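Local coordinates for HTH-type transcriptional regulator PrpR (Mycobacterium tuberculosis, PDB 6D2S), which regulates transcription of the genes for short-chain fatty acid catabolism through the glyoxylate and methylcitrate cycles, binding DNA as activator or repressor, at residues A[20-25]-A[173-178]; A[15-20]-A[127-132]; A[34-39]-A[138-143]. All blocks are in the same frame, centred on the assembly; numbering follows the deposited sequence. Where two conformers were deposited one is given.

Contact 1: A[20-25]-A[173-178]; sequences DLDMAA and LQRPRQ. With NA (sodium ion), chain F.
A buried ion-pair network joins helix 19-31 to the loop 173-178, and Asp22 and Met23 meet Arg175 in it. Arg175 NH2 lies 3.1 Å from Asp22 OD1 in a salt bridge, but the hydrogen bond within it is weak, with an angle of 120° at the hydrogen; the two planes stand 85° apart, so this is not the flat, two-point pairing of a carboxylate with a guanidinium. The pair probably holds more by charge attraction than by a straight hydrogen bond. The sulfur of Met23 takes one face of the guanidinium: SD sits over its centre, 3.6 Å from Arg175 CZ. A long, unbranched thioether suits this place, since the bends at chi2 and chi3 fold it over the flat cation without competing for its N-H groups. Arginine suits the loop because it can use several donors at once: NE goes to Tyr17 OH and NH1 to Glu26, while the ring of Tyr138 makes a cation-pi contact. Asp22 is shared too, its OD2 pairing with Arg169. Two carboxylates against two arginines probably keep all four ionised. Arg175 also begins a type II beta turn. This is a buried, multi-partner salt-bridge network, joining the helical part to the C-terminal regulator region before strand 183-189.

Contact 2: A[15-20]-A[127-132]; sequences NNYIHD and ANYFAG. With NA (sodium ion), chain F; NA (sodium ion), chain G.
Tyr129 of helix 116-135 reaches across to Ile18 with its ring lying under the isoleucine branch. CG1 of Ile18 stands over the centre of the ring of Tyr129, 3.9 Å from the centroid and 7° off the normal, a CH-pi contact of nearly ideal geometry. With chi1 at -48°, CG1 lies beside the backbone N of Ile18, which places it above the ring while that N points to the phenol end. There Ile18 N donates to Tyr129 OH over 3.0 Å at 166°, a fairly straight bond; a weak hydrogen bond to Asp22 OD2 is the hydroxyl's second link. One residue thus serves both side chain and backbone, which is why tyrosine, with a flat face and a terminal hydroxyl, suits this place. Tyr17 crosses obliquely, its CD1 3.2 Å from Tyr129 OH, and its own hydroxyl is hydrogen-bonded to His19 ND1 at 2.7 Å, with ND1 in the plane of the Tyr17 ring. Asn16 O approaches the Tyr129 ring edge, buried without a hydrogen-bond partner. Asn15 OD1 binds a sodium ion at 2.6 Å, together with Ser199. Asn15 is the C-prime residue of a Schellman motif ending helix 3-13, and Ile18 the N-cap of helix 19-31: a tight helix-to-helix connection packed on a third helix.

Contact 3: A[34-39]-A[138-143]; sequences MRTGGL and YREFHR. With EDO (1,2-ethanediol), chain H.
With chi1 at -65°, Thr36 holds OG1 beside its own backbone N, so that hydroxyl and amide face the same carboxylate, that of Glu140, the first directly and the second through a water. The glutamate comes to meet them fully stretched: CG is anti to the backbone N (chi1 177°) and the chain is extended beyond CG, which carries the carboxylate out from helix 138-147. Thr36 OG1 donates to Glu140 OE2 across 2.6 Å, reaching the oxygen from its syn side but 33° out of the carboxylate plane. Water 5 closes a second path, accepting from Thr36 N at 2.9 Å and donating to Glu140 OE1 at 2.9 Å. Both carboxylate oxygens are thereby engaged, which should limit rotation of the group. Threonine fits because its short hydroxyl lies close to the main chain, and glutamate because its length spans the gap to the loop. Beyond Thr36 the chain turns through two glycines: at Gly37 a CB would jam against the preceding carbonyl O, and at Gly38 positive phi favours glycine. A 1,2-ethanediol, probably from the crystallisation liquor, accepts from Gly38 N through its O2 and from Leu39 N through its O1. The contact links the loop between helices 19-31 and 39-51 to the first turn of helix 138-147, whose Phe141 packs against helix 163-170.

Overall arrangement
Contacts 1 and 2 are buried and adjacent, their centres about 8 Å apart, whereas contact 3 lies at the surface, its centre about 14 and 15 Å from theirs. This chain is a piece of PrpR holding its IrrE-like and C-terminal short-chain acyl-CoA regulator regions. The first two contacts share helix 19-31: one attaches it to a loop of the C-terminal region, the other places its start on a helix of the IrrE-like region. They meet directly where Asp22 of contact 1 reaches Tyr129 of contact 2. Contact 1 balances buried charges with many partners, and contact 2 combines CH-pi packing with a backbone bond. Contact 3 instead uses a direct hydroxyl-carboxylate bond and a water bridge. Tyr138 connects its helix to contact 1 through Gln178 O and Arg175 N.

Contact 1: A[20-25]-A[173-178]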
loop_
_atom_site.group_PDB
_atom_site.type_symbol
_atom_site.label_atom_id
_atom_site.label_comp_id
_atom_site.label_asym_id
_atom_site.label_seq_id
_atom_site.Cartn_x
_atom_site.Cartn_y
_atom_site.Cartn_z
ATOM N N ASP A 20 -10.163 -3.891 11.907
ATOM C CA ASP A 20 -11.072 -4.972 11.536
ATOM C C ASP A 20 -10.776 -5.507 10.142
ATOM O O ASP A 20 -10.916 -6.710 9.895
ATOM C CB ASP A 20 -12.528 -4.506 11.627
ATOM C CG ASP A 20 -12.959 -4.222 13.051
ATOM O OD1 ASP A 20 -12.502 -4.932 13.972
ATOM O OD2 ASP A 20 -13.743 -3.271 13.251
ATOM N N LEU A 21 -10.401 -4.626 9.202
ATOM C CA LEU A 21 -10.066 -5.079 7.856
ATOM C C LEU A 21 -8.710 -5.755 7.820
ATOM O O LEU A 21 -8.518 -6.738 7.097
ATOM C CB LEU A 21 -10.054 -3.910 6.877
ATOM C CG LEU A 21 -11.326 -3.475 6.188
ATOM C CD1 LEU A 21 -10.936 -2.371 5.194
ATOM C CD2 LEU A 21 -12.007 -4.660 5.504
ATOM N N ASP A 22 -7.743 -5.200 8.556
ATOM C CA ASP A 22 -6.419 -5.801 8.619
ATOM C C ASP A 22 -6.510 -7.218 9.178
ATOM O O ASP A 22 -5.923 -8.158 8.628
ATOM C CB ASP A 22 -5.499 -4.917 9.467
ATOM C CG ASP A 22 -4.051 -4.973 9.014
ATOM O OD1 ASP A 22 -3.451 -6.060 9.111
ATOM O OD2 ASP A 22 -3.528 -3.938 8.548
ATOM N N MET A 23 -7.255 -7.389 10.275
ATOM C CA MET A 23 -7.427 -8.713 10.871
ATOM C C MET A 23 -8.233 -9.641 9.972
ATOM O O MET A 23 -7.953 -10.845 9.906
ATOM C CB MET A 23 -8.112 -8.583 12.237
ATOM C CG MET A 23 -7.286 -7.854 13.266
ATOM S SD MET A 23 -5.960 -8.926 13.881
ATOM C CE MET A 23 -6.882 -10.074 14.909
ATOM N N ALA A 24 -9.259 -9.115 9.289
ATOM C CA ALA A 24 -10.037 -9.973 8.398
ATOM C C ALA A 24 -9.168 -10.521 7.270
ATOM O O ALA A 24 -9.261 -11.702 6.923
ATOM C CB ALA A 24 -11.237 -9.213 7.834
ATOM N N ALA A 25 -8.313 -9.674 6.694
ATOM C CA ALA A 25 -7.409 -10.124 5.637
ATOM C C ALA A 25 -6.457 -11.194 6.154
ATOM O O ALA A 25 -6.266 -12.240 5.519
ATOM C CB ALA A 25 -6.618 -8.933 5.085
ATOM N N LEU A 173 1.751 -0.037 9.714
ATOM C CA LEU A 173 2.050 -0.974 10.803
ATOM C C LEU A 173 1.849 -0.311 12.168
ATOM O O LEU A 173 2.775 -0.153 12.964
ATOM C CB LEU A 173 3.464 -1.538 10.662
ATOM C CG LEU A 173 3.709 -2.311 9.362
ATOM C CD1 LEU A 173 5.078 -2.977 9.379
ATOM C CD2 LEU A 173 2.599 -3.347 9.095
ATOM N N GLN A 174 0.594 0.072 12.432
ATOM C CA GLN A 174 0.209 0.664 13.709
ATOM C C GLN A 174 -0.755 -0.221 14.504
ATOM O O GLN A 174 -1.559 0.281 15.295
ATOM C CB GLN A 174 -0.397 2.054 13.496
ATOM C CG GLN A 174 0.646 3.156 13.282
ATOM C CD GLN A 174 1.303 3.083 11.907
ATOM O OE1 GLN A 174 2.506 2.862 11.794
ATOM N NE2 GLN A 174 0.510 3.265 10.855
ATOM N N ARG A 175 -0.677 -1.531 14.331
ATOM C CA ARG A 175 -1.531 -2.416 15.125
ATOM C C ARG A 175 -1.126 -2.312 16.591
ATOM O O ARG A 175 0.061 -2.448 16.913
ATOM C CB ARG A 175 -1.415 -3.872 14.649
ATOM C CG ARG A 175 -2.234 -4.867 15.493
ATOM C CD ARG A 175 -2.146 -6.297 14.922
ATOM N NE ARG A 175 -2.801 -6.432 13.619
ATOM C CZ ARG A 175 -2.808 -7.562 12.917
ATOM N NH1 ARG A 175 -2.188 -8.642 13.403
ATOM N NH2 ARG A 175 -3.422 -7.619 11.740
ATOM N N PRO A 176 -2.066 -2.061 17.501
ATOM C CA PRO A 176 -1.691 -1.896 18.910
ATOM C C PRO A 176 -0.934 -3.118 19.410
ATOM O O PRO A 176 -1.300 -4.260 19.127
ATOM C CB PRO A 176 -3.039 -1.719 19.620
ATOM C CG PRO A 176 -3.942 -1.135 18.548
ATOM C CD PRO A 176 -3.505 -1.825 17.271
ATOM N N ARG A 177 0.166 -2.862 20.097
ATOM C CA ARG A 177 1.042 -3.855 20.704
ATOM C C ARG A 177 1.869 -4.614 19.675
ATOM O O ARG A 177 2.637 -5.510 20.057
ATOM C CB ARG A 177 0.263 -4.846 21.584
ATOM C CG ARG A 177 -0.435 -4.158 22.759
ATOM C CD ARG A 177 -1.186 -5.133 23.671
ATOM N NE ARG A 177 -1.822 -4.415 24.771
ATOM C CZ ARG A 177 -3.026 -3.855 24.691
ATOM N NH1 ARG A 177 -3.722 -3.942 23.566
ATOM N NH2 ARG A 177 -3.534 -3.207 25.729
ATOM N N GLN A 178 1.768 -4.291 18.385
ATOM C CA GLN A 178 2.683 -4.882 17.413
ATOM C C GLN A 178 3.032 -3.858 16.333
ATOM O O GLN A 178 2.916 -4.103 15.139
ATOM C CB GLN A 178 2.142 -6.165 16.780
ATOM C CG GLN A 178 3.264 -6.859 15.993
ATOM C CD GLN A 178 2.965 -8.281 15.551
ATOM O OE1 GLN A 178 1.965 -8.888 15.947
ATOM N NE2 GLN A 178 3.851 -8.824 14.721
HETATM NA NA NA F . -14.824 -2.993 15.271
HETATM O O HOH W 1 -14.446 -0.361 13.910
#

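Contact 2: A[15-20]-A[127-132]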
loop_
_atom_site.group_PDB
_atom_site.type_symbol
_atom_site.label_atom_id
_atom_site.label_comp_id
_atom_site.label_asym_id
_atom_site.label_seq_id
_atom_site.Cartn_x
_atom_site.Cartn_y
_atom_site.Cartn_z
ATOM N N ASN A 15 -4.856 6.346 12.643
ATOM C CA ASN A 15 -3.421 6.009 12.660
ATOM C C ASN A 15 -3.001 5.209 11.428
ATOM O O ASN A 15 -2.062 4.408 11.486
ATOM C CB ASN A 15 -3.054 5.234 13.926
ATOM C CG ASN A 15 -3.348 6.018 15.185
ATOM O OD1 ASN A 15 -2.896 7.155 15.337
ATOM N ND2 ASN A 15 -4.121 5.423 16.089
ATOM N N ASN A 16 -3.701 5.409 10.308
ATOM C CA ASN A 16 -3.392 4.719 9.054
ATOM C C ASN A 16 -3.438 3.201 9.211
ATOM O O ASN A 16 -2.729 2.470 8.510
ATOM C CB ASN A 16 -2.030 5.158 8.507
ATOM C CG ASN A 16 -2.024 6.610 8.040
ATOM O OD1 ASN A 16 -3.028 7.121 7.544
ATOM N ND2 ASN A 16 -0.891 7.276 8.195
ATOM N N TYR A 17 -4.269 2.715 10.129
ATOM C CA TYR A 17 -4.373 1.287 10.412
ATOM C C TYR A 17 -5.838 0.977 10.694
ATOM O O TYR A 17 -6.437 1.588 11.580
ATOM C CB TYR A 17 -3.480 0.889 11.603
ATOM C CG TYR A 17 -3.758 -0.528 12.052
ATOM C CD1 TYR A 17 -3.242 -1.608 11.344
ATOM C CD2 TYR A 17 -4.554 -0.781 13.157
ATOM C CE1 TYR A 17 -3.516 -2.907 11.729
ATOM C CE2 TYR A 17 -4.846 -2.078 13.553
ATOM C CZ TYR A 17 -4.320 -3.138 12.826
ATOM O OH TYR A 17 -4.604 -4.424 13.200
ATOM N N ILE A 18 -6.417 0.050 9.932
ATOM C CA ILE A 18 -7.844 -0.268 10.004
ATOM C C ILE A 18 -7.961 -1.678 10.570
ATOM O O ILE A 18 -7.885 -2.662 9.828
ATOM C CB ILE A 18 -8.520 -0.168 8.631
ATOM C CG1 ILE A 18 -8.147 1.132 7.919
ATOM C CG2 ILE A 18 -10.058 -0.351 8.766
ATOM C CD1 ILE A 18 -8.599 2.423 8.653
ATOM N N HIS A 19 -8.171 -1.785 11.887
ATOM C CA HIS A 19 -7.959 -3.058 12.574
ATOM C C HIS A 19 -8.863 -4.163 12.039
ATOM O O HIS A 19 -8.403 -5.280 11.768
ATOM C CB HIS A 19 -8.175 -2.891 14.079
ATOM C CG HIS A 19 -7.902 -4.139 14.858
ATOM N ND1 HIS A 19 -6.650 -4.715 14.916
ATOM C CD2 HIS A 19 -8.721 -4.935 15.586
ATOM C CE1 HIS A 19 -6.705 -5.803 15.668
ATOM N NE2 HIS A 19 -7.950 -5.963 16.082
ATOM N N ASP A 20 -10.163 -3.891 11.907
ATOM C CA ASP A 20 -11.072 -4.972 11.536
ATOM C C ASP A 20 -10.776 -5.507 10.142
ATOM O O ASP A 20 -10.916 -6.710 9.895
ATOM C CB ASP A 20 -12.528 -4.506 11.627
ATOM C CG ASP A 20 -12.959 -4.222 13.051
ATOM O OD1 ASP A 20 -12.502 -4.932 13.972
ATOM O OD2 ASP A 20 -13.743 -3.271 13.251
ATOM N N ALA A 127 -10.967 -0.981 0.331
ATOM C CA ALA A 127 -10.748 -2.221 -0.410
ATOM C C ALA A 127 -9.282 -2.369 -0.808
ATOM O O ALA A 127 -8.715 -3.469 -0.728
ATOM C CB ALA A 127 -11.652 -2.278 -1.647
ATOM N N ASN A 128 -8.656 -1.276 -1.262
ATOM C CA ASN A 128 -7.220 -1.304 -1.534
ATOM C C ASN A 128 -6.433 -1.615 -0.271
ATOM O O ASN A 128 -5.439 -2.350 -0.320
ATOM C CB ASN A 128 -6.743 0.034 -2.106
ATOM C CG ASN A 128 -7.210 0.271 -3.519
ATOM O OD1 ASN A 128 -7.475 -0.665 -4.270
ATOM N ND2 ASN A 128 -7.313 1.531 -3.891
ATOM N N TYR A 129 -6.824 -1.013 0.859
ATOM C CA TYR A 129 -6.166 -1.323 2.129
ATOM C C TYR A 129 -6.235 -2.817 2.430
ATOM O O TYR A 129 -5.231 -3.447 2.805
ATOM C CB TYR A 129 -6.809 -0.505 3.271
ATOM C CG TYR A 129 -6.169 -0.775 4.629
ATOM C CD1 TYR A 129 -6.490 -1.916 5.345
ATOM C CD2 TYR A 129 -5.240 0.116 5.177
ATOM C CE1 TYR A 129 -5.899 -2.188 6.575
ATOM C CE2 TYR A 129 -4.640 -0.145 6.404
ATOM C CZ TYR A 129 -4.981 -1.297 7.099
ATOM O OH TYR A 129 -4.403 -1.564 8.325
ATOM N N PHE A 130 -7.431 -3.394 2.305
ATOM C CA PHE A 130 -7.599 -4.830 2.510
ATOM C C PHE A 130 -6.681 -5.634 1.597
ATOM O O PHE A 130 -6.066 -6.617 2.035
ATOM C CB PHE A 130 -9.063 -5.216 2.266
ATOM C CG PHE A 130 -9.330 -6.692 2.373
ATOM C CD1 PHE A 130 -9.697 -7.263 3.585
ATOM C CD2 PHE A 130 -9.222 -7.511 1.250
ATOM C CE1 PHE A 130 -9.959 -8.626 3.677
ATOM C CE2 PHE A 130 -9.479 -8.866 1.338
ATOM C CZ PHE A 130 -9.847 -9.425 2.548
ATOM N N ALA A 131 -6.595 -5.249 0.319
ATOM C CA ALA A 131 -5.754 -6.000 -0.614
ATOM C C ALA A 131 -4.297 -5.966 -0.174
ATOM O O ALA A 131 -3.610 -6.989 -0.200
ATOM C CB ALA A 131 -5.898 -5.449 -2.035
ATOM N N GLY A 132 -3.815 -4.801 0.260
ATOM C CA GLY A 132 -2.465 -4.732 0.803
ATOM C C GLY A 132 -2.281 -5.606 2.030
ATOM O O GLY A 132 -1.228 -6.219 2.213
HETATM NA NA NA F . -14.824 -2.993 15.271
HETATM NA NA NA G . -1.467 9.297 14.783
HETATM O O HOH W 1 -14.446 -0.361 13.910
HETATM O O HOH W 2 0.321 8.684 16.241
HETATM O O HOH W 3 -2.130 9.033 12.370
HETATM O O HOH W 4 -0.749 11.258 14.417
#

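Contact 3: A[34-39]-A[138-143]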
loop_
_atom_site.group_PDB
_atom_site.type_symbol
_atom_site.label_atom_id
_atom_site.label_comp_id
_atom_site.label_asym_id
_atom_site.label_seq_id
_atom_site.Cartn_x
_atom_site.Cartn_y
_atom_site.Cartn_z
ATOM N N MET A 34 -3.271 -19.976 2.592
ATOM C CA MET A 34 -2.428 -19.252 1.650
ATOM C C MET A 34 -0.965 -19.326 2.071
ATOM O O MET A 34 -0.634 -19.480 3.249
ATOM C CB MET A 34 -2.847 -17.779 1.569
ATOM C CG MET A 34 -4.318 -17.532 1.240
ATOM S SD MET A 34 -4.623 -17.400 -0.527
ATOM C CE MET A 34 -6.363 -17.811 -0.607
ATOM N N ARG A 35 -0.085 -19.185 1.088
ATOM C CA ARG A 35 1.340 -19.051 1.335
ATOM C C ARG A 35 1.885 -17.976 0.412
ATOM O O ARG A 35 1.449 -17.852 -0.737
ATOM C CB ARG A 35 2.082 -20.376 1.110
ATOM C CG ARG A 35 1.970 -20.910 -0.306
ATOM C CD ARG A 35 2.637 -22.271 -0.439
ATOM N NE ARG A 35 4.077 -22.200 -0.206
ATOM C CZ ARG A 35 4.884 -23.255 -0.181
ATOM N NH1 ARG A 35 4.394 -24.473 -0.372
ATOM N NH2 ARG A 35 6.183 -23.093 0.038
ATOM N N THR A 36 2.821 -17.182 0.929
ATOM C CA THR A 36 3.440 -16.144 0.120
ATOM C C THR A 36 4.049 -16.744 -1.143
ATOM O O THR A 36 4.614 -17.840 -1.124
ATOM C CB THR A 36 4.501 -15.406 0.944
ATOM O OG1 THR A 36 3.853 -14.716 2.022
ATOM C CG2 THR A 36 5.244 -14.394 0.083
ATOM N N GLY A 37 3.887 -16.039 -2.262
ATOM C CA GLY A 37 4.368 -16.555 -3.531
ATOM C C GLY A 37 3.274 -17.164 -4.385
ATOM O O GLY A 37 2.649 -18.156 -3.996
ATOM N N GLY A 38 3.037 -16.585 -5.557
ATOM C CA GLY A 38 1.970 -17.081 -6.406
ATOM C C GLY A 38 0.590 -16.862 -5.824
ATOM O O GLY A 38 -0.303 -17.695 -6.024
ATOM N N LEU A 39 0.388 -15.752 -5.106
ATOM C CA LEU A 39 -0.911 -15.497 -4.500
ATOM C C LEU A 39 -1.990 -15.227 -5.532
ATOM O O LEU A 39 -3.174 -15.360 -5.209
ATOM C CB LEU A 39 -0.849 -14.305 -3.541
ATOM C CG LEU A 39 -0.680 -14.510 -2.035
ATOM C CD1 LEU A 39 -0.981 -13.178 -1.331
ATOM C CD2 LEU A 39 -1.546 -15.621 -1.469
ATOM N N TYR A 138 -0.237 -9.214 8.280
ATOM C CA TYR A 138 0.426 -8.305 9.215
ATOM C C TYR A 138 1.610 -8.951 9.933
ATOM O O TYR A 138 2.732 -8.433 9.884
ATOM C CB TYR A 138 -0.590 -7.762 10.235
ATOM C CG TYR A 138 -0.065 -6.555 10.983
ATOM C CD1 TYR A 138 0.882 -6.704 12.000
ATOM C CD2 TYR A 138 -0.499 -5.272 10.665
ATOM C CE1 TYR A 138 1.385 -5.608 12.680
ATOM C CE2 TYR A 138 0.005 -4.156 11.349
ATOM C CZ TYR A 138 0.943 -4.340 12.354
ATOM O OH TYR A 138 1.437 -3.249 13.036
ATOM N N ARG A 139 1.374 -10.045 10.668
ATOM C CA ARG A 139 2.437 -10.568 11.518
ATOM C C ARG A 139 3.602 -11.081 10.683
ATOM O O ARG A 139 4.771 -10.875 11.034
ATOM C CB ARG A 139 1.904 -11.681 12.425
ATOM C CG ARG A 139 0.963 -11.207 13.523
ATOM C CD ARG A 139 0.622 -12.356 14.458
ATOM N NE ARG A 139 -0.307 -11.964 15.512
ATOM C CZ ARG A 139 -0.792 -12.798 16.429
ATOM N NH1 ARG A 139 -0.434 -14.075 16.424
ATOM N NH2 ARG A 139 -1.636 -12.354 17.352
ATOM N N GLU A 140 3.299 -11.769 9.586
ATOM C CA GLU A 140 4.356 -12.265 8.713
ATOM C C GLU A 140 5.147 -11.113 8.107
ATOM O O GLU A 140 6.382 -11.160 8.046
ATOM C CB GLU A 140 3.749 -13.145 7.612
ATOM C CG GLU A 140 4.776 -13.657 6.615
ATOM C CD GLU A 140 4.174 -14.579 5.557
ATOM O OE1 GLU A 140 3.088 -15.149 5.798
ATOM O OE2 GLU A 140 4.792 -14.721 4.485
ATOM N N PHE A 141 4.452 -10.074 7.638
ATOM C CA PHE A 141 5.128 -8.938 7.024
ATOM C C PHE A 141 5.951 -8.167 8.050
ATOM O O PHE A 141 7.098 -7.778 7.779
ATOM C CB PHE A 141 4.092 -8.024 6.362
ATOM C CG PHE A 141 4.691 -6.840 5.671
ATOM C CD1 PHE A 141 5.377 -6.996 4.474
ATOM C CD2 PHE A 141 4.555 -5.556 6.214
ATOM C CE1 PHE A 141 5.942 -5.890 3.826
ATOM C CE2 PHE A 141 5.109 -4.456 5.573
ATOM C CZ PHE A 141 5.808 -4.622 4.383
ATOM N N HIS A 142 5.379 -7.946 9.236
ATOM C CA HIS A 142 6.105 -7.260 10.305
ATOM C C HIS A 142 7.368 -8.021 10.669
ATOM O O HIS A 142 8.453 -7.432 10.782
ATOM C CB HIS A 142 5.192 -7.094 11.525
ATOM C CG HIS A 142 5.826 -6.354 12.666
ATOM N ND1 HIS A 142 6.539 -6.990 13.661
ATOM C CD2 HIS A 142 5.843 -5.037 12.973
ATOM C CE1 HIS A 142 6.975 -6.092 14.530
ATOM N NE2 HIS A 142 6.558 -4.900 14.140
ATOM N N ARG A 143 7.242 -9.343 10.854
ATOM C CA ARG A 143 8.412 -10.163 11.154
ATOM C C ARG A 143 9.450 -10.060 10.043
ATOM O O ARG A 143 10.652 -9.955 10.319
ATOM C CB ARG A 143 7.986 -11.617 11.372
ATOM C CG ARG A 143 9.119 -12.576 11.707
ATOM C CD ARG A 143 8.587 -13.970 12.062
ATOM N NE ARG A 143 7.926 -14.636 10.936
ATOM C CZ ARG A 143 6.607 -14.769 10.802
ATOM N NH1 ARG A 143 5.788 -14.279 11.727
ATOM N NH2 ARG A 143 6.104 -15.393 9.743
HETATM C C1 EDO H . 2.474 -12.815 -5.665
HETATM O O1 EDO H . 2.221 -13.716 -4.624
HETATM C C2 EDO H . 3.911 -12.930 -6.178
HETATM O O2 EDO H . 4.156 -14.193 -6.737
HETATM O O HOH W 5 3.090 -17.309 3.830
#